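Local coordinates for protein phage terminase large subunit (Thermus phage P7426, PDB 7KS4) that probably acts as the ATP-driven motor that packages viral DNA into empty capsids and as the endonuclease that cuts the genome, here represented by its ATPase domain, at residues F96-E100 with H113-V119. Sequence-based numbering, arbitrary orientation.
Sequences FPATE and HHYDRPV. With SO4 (sulfate ion), chain E.
Pro97 meets Pro118 and Val119 where the chain turns into strand 99-104. Its carbonyl O accepts the backbone N-H of Val119 at 2.9 Å, a nearly straight bond (171°) whose donor is tilted from the carbonyl plane. CB of Pro97 touches CB of Pro118. Ala98 sets its methyl against the carbonyl O of Arg117. Its own O takes the N-H of Tyr115 (O to N 2.9 Å) and lies in the plane of the Tyr115 ring, at the edge. A water also donates to Ala98 O and lies 2.8 Å from ND1 of His114, in the plane of that imidazole.

Thr99 and His114 form a non-hydrogen-bonded antiparallel pair with side chains running side by side. Thr99 OG1 sits between its backbone N and carbonyl carbon (chi1 68°) and donates to Phe96 O. That oxygen also takes the N-H of Thr99, which closes a type I turn. The same torsion puts CG2 of Thr99 anti to the carbonyl carbon, beside ND1 of His114 at 3.7 Å, while NE2 of His114 is hydrogen-bonded to Leu60 O on the helix 48-62.

Glu100 N donates to His113 O at 3.0 Å, and His113 N to Glu100 O at 2.9 Å. The Glu100 chain is extended, and its CB lies by CE2 of Tyr115. The carboxylate is turned 80° from the phenol ring, and OE2 meets CG1 of Val119 at 3.6 Å. CG2 of Val119 reaches back to Thr99 O. Tyr115 OH is hydrogen-bonded to NH2 of Arg126.

The side chain of Arg117 turns away from segment 96-100, grips Asp116 side-on with NE and NH2 and also binds a sulfate, probably from the crystallisation liquor. The whole is the open end of an antiparallel beta hairpin, strands 99-104 and 109-115, at the margin of the P-loop ATPase sheet and away from the nucleotide.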
loop_
_atom_site.group_PDB
_atom_site.type_symbol
_atom_site.label_atom_id
_atom_site.label_comp_id
_atom_site.label_asym_id
_atom_site.label_seq_id
_atom_site.Cartn_x
_atom_site.Cartn_y
_atom_site.Cartn_z
ATOM N N PHE A 96 -14.440 15.172 11.310
ATOM C CA PHE A 96 -13.519 15.354 12.432
ATOM C C PHE A 96 -13.294 16.852 12.588
ATOM O O PHE A 96 -12.334 17.408 12.030
ATOM C CB PHE A 96 -12.219 14.587 12.193
ATOM C CG PHE A 96 -12.433 13.104 12.087
ATOM C CD1 PHE A 96 -12.732 12.363 13.218
ATOM C CD2 PHE A 96 -12.367 12.454 10.860
ATOM C CE1 PHE A 96 -12.960 11.002 13.137
ATOM C CE2 PHE A 96 -12.586 11.082 10.770
ATOM C CZ PHE A 96 -12.883 10.359 11.913
ATOM N N PRO A 97 -14.177 17.551 13.311
ATOM C CA PRO A 97 -14.106 19.026 13.338
ATOM C C PRO A 97 -12.781 19.588 13.831
ATOM O O PRO A 97 -12.474 20.751 13.526
ATOM C CB PRO A 97 -15.257 19.413 14.278
ATOM C CG PRO A 97 -16.251 18.304 14.123
ATOM C CD PRO A 97 -15.418 17.051 13.935
ATOM N N ALA A 98 -11.993 18.813 14.578
ATOM C CA ALA A 98 -10.703 19.255 15.084
ATOM C C ALA A 98 -9.562 19.010 14.100
ATOM O O ALA A 98 -8.398 19.002 14.514
ATOM C CB ALA A 98 -10.390 18.561 16.416
ATOM N N THR A 99 -9.860 18.800 12.817
ATOM C CA THR A 99 -8.820 18.642 11.810
ATOM C C THR A 99 -8.982 19.673 10.703
ATOM O O THR A 99 -10.069 20.204 10.460
ATOM C CB THR A 99 -8.820 17.236 11.184
ATOM O OG1 THR A 99 -10.005 17.050 10.396
ATOM C CG2 THR A 99 -8.737 16.165 12.255
ATOM N N GLU A 100 -7.869 19.943 10.031
ATOM C CA GLU A 100 -7.847 20.826 8.875
ATOM C C GLU A 100 -6.788 20.300 7.921
ATOM O O GLU A 100 -5.661 20.029 8.342
ATOM C CB GLU A 100 -7.542 22.267 9.283
ATOM C CG GLU A 100 -7.513 23.247 8.126
ATOM C CD GLU A 100 -7.326 24.675 8.598
ATOM O OE1 GLU A 100 -6.183 25.043 8.946
ATOM O OE2 GLU A 100 -8.326 25.420 8.646
ATOM N N HIS A 113 -3.711 18.632 9.919
ATOM C CA HIS A 113 -3.439 19.320 11.171
ATOM C C HIS A 113 -4.503 18.956 12.198
ATOM O O HIS A 113 -5.700 19.019 11.905
ATOM C CB HIS A 113 -3.411 20.834 10.952
ATOM C CG HIS A 113 -2.400 21.282 9.942
ATOM N ND1 HIS A 113 -1.042 21.160 10.142
ATOM C CD2 HIS A 113 -2.551 21.864 8.728
ATOM C CE1 HIS A 113 -0.400 21.638 9.092
ATOM N NE2 HIS A 113 -1.292 22.075 8.221
ATOM N N HIS A 114 -4.065 18.592 13.401
ATOM C CA HIS A 114 -4.952 18.230 14.501
ATOM C C HIS A 114 -4.904 19.321 15.561
ATOM O O HIS A 114 -3.818 19.743 15.972
ATOM C CB HIS A 114 -4.545 16.891 15.115
ATOM C CG HIS A 114 -4.772 15.727 14.209
ATOM N ND1 HIS A 114 -5.917 14.965 14.258
ATOM C CD2 HIS A 114 -4.010 15.203 13.221
ATOM C CE1 HIS A 114 -5.847 14.013 13.344
ATOM N NE2 HIS A 114 -4.703 14.138 12.697
ATOM N N TYR A 115 -6.076 19.754 16.014
ATOM C CA TYR A 115 -6.202 20.868 16.941
ATOM C C TYR A 115 -6.726 20.394 18.291
ATOM O O TYR A 115 -7.165 19.250 18.452
ATOM C CB TYR A 115 -7.120 21.947 16.351
ATOM C CG TYR A 115 -6.501 22.630 15.158
ATOM C CD1 TYR A 115 -5.907 23.875 15.284
ATOM C CD2 TYR A 115 -6.478 22.015 13.912
ATOM C CE1 TYR A 115 -5.325 24.501 14.202
ATOM C CE2 TYR A 115 -5.902 22.634 12.824
ATOM C CZ TYR A 115 -5.321 23.874 12.974
ATOM O OH TYR A 115 -4.740 24.502 11.892
ATOM N N ASP A 116 -6.678 21.306 19.266
ATOM C CA ASP A 116 -7.106 21.031 20.631
ATOM C C ASP A 116 -8.590 21.301 20.842
ATOM O O ASP A 116 -9.072 21.213 21.977
ATOM C CB ASP A 116 -6.282 21.868 21.614
ATOM C CG ASP A 116 -6.649 23.353 21.590
ATOM O OD1 ASP A 116 -7.198 23.839 20.575
ATOM O OD2 ASP A 116 -6.375 24.038 22.599
ATOM N N ARG A 117 -9.312 21.624 19.780
ATOM C CA ARG A 117 -10.726 21.962 19.817
ATOM C C ARG A 117 -11.179 22.045 18.366
ATOM O O ARG A 117 -10.337 21.968 17.464
ATOM C CB ARG A 117 -10.958 23.282 20.549
ATOM C CG ARG A 117 -10.561 24.512 19.738
ATOM C CD ARG A 117 -10.414 25.735 20.629
ATOM N NE ARG A 117 -9.222 25.649 21.467
ATOM C CZ ARG A 117 -8.901 26.530 22.409
ATOM N NH1 ARG A 117 -9.684 27.578 22.646
ATOM N NH2 ARG A 117 -7.795 26.363 23.118
ATOM N N PRO A 118 -12.472 22.181 18.088
ATOM C CA PRO A 118 -12.904 22.290 16.690
ATOM C C PRO A 118 -12.253 23.484 16.007
ATOM O O PRO A 118 -12.067 24.545 16.610
ATOM C CB PRO A 118 -14.424 22.446 16.798
ATOM C CG PRO A 118 -14.766 21.796 18.098
ATOM C CD PRO A 118 -13.614 22.091 19.012
ATOM N N VAL A 119 -11.900 23.295 14.731
ATOM C CA VAL A 119 -11.124 24.300 14.010
ATOM C C VAL A 119 -11.882 25.615 13.899
ATOM O O VAL A 119 -11.264 26.678 13.787
ATOM C CB VAL A 119 -10.725 23.782 12.614
ATOM C CG1 VAL A 119 -9.986 24.866 11.831
ATOM C CG2 VAL A 119 -9.851 22.562 12.747
HETATM S S SO4 E . -7.817 29.363 25.499
HETATM O O1 SO4 E . -9.137 29.752 25.010
HETATM O O2 SO4 E . -7.261 30.446 26.306
HETATM O O3 SO4 E . -6.932 29.102 24.367
HETATM O O4 SO4 E . -7.937 28.156 26.310
HETATM O O HOH W 1 -7.971 16.058 15.852
#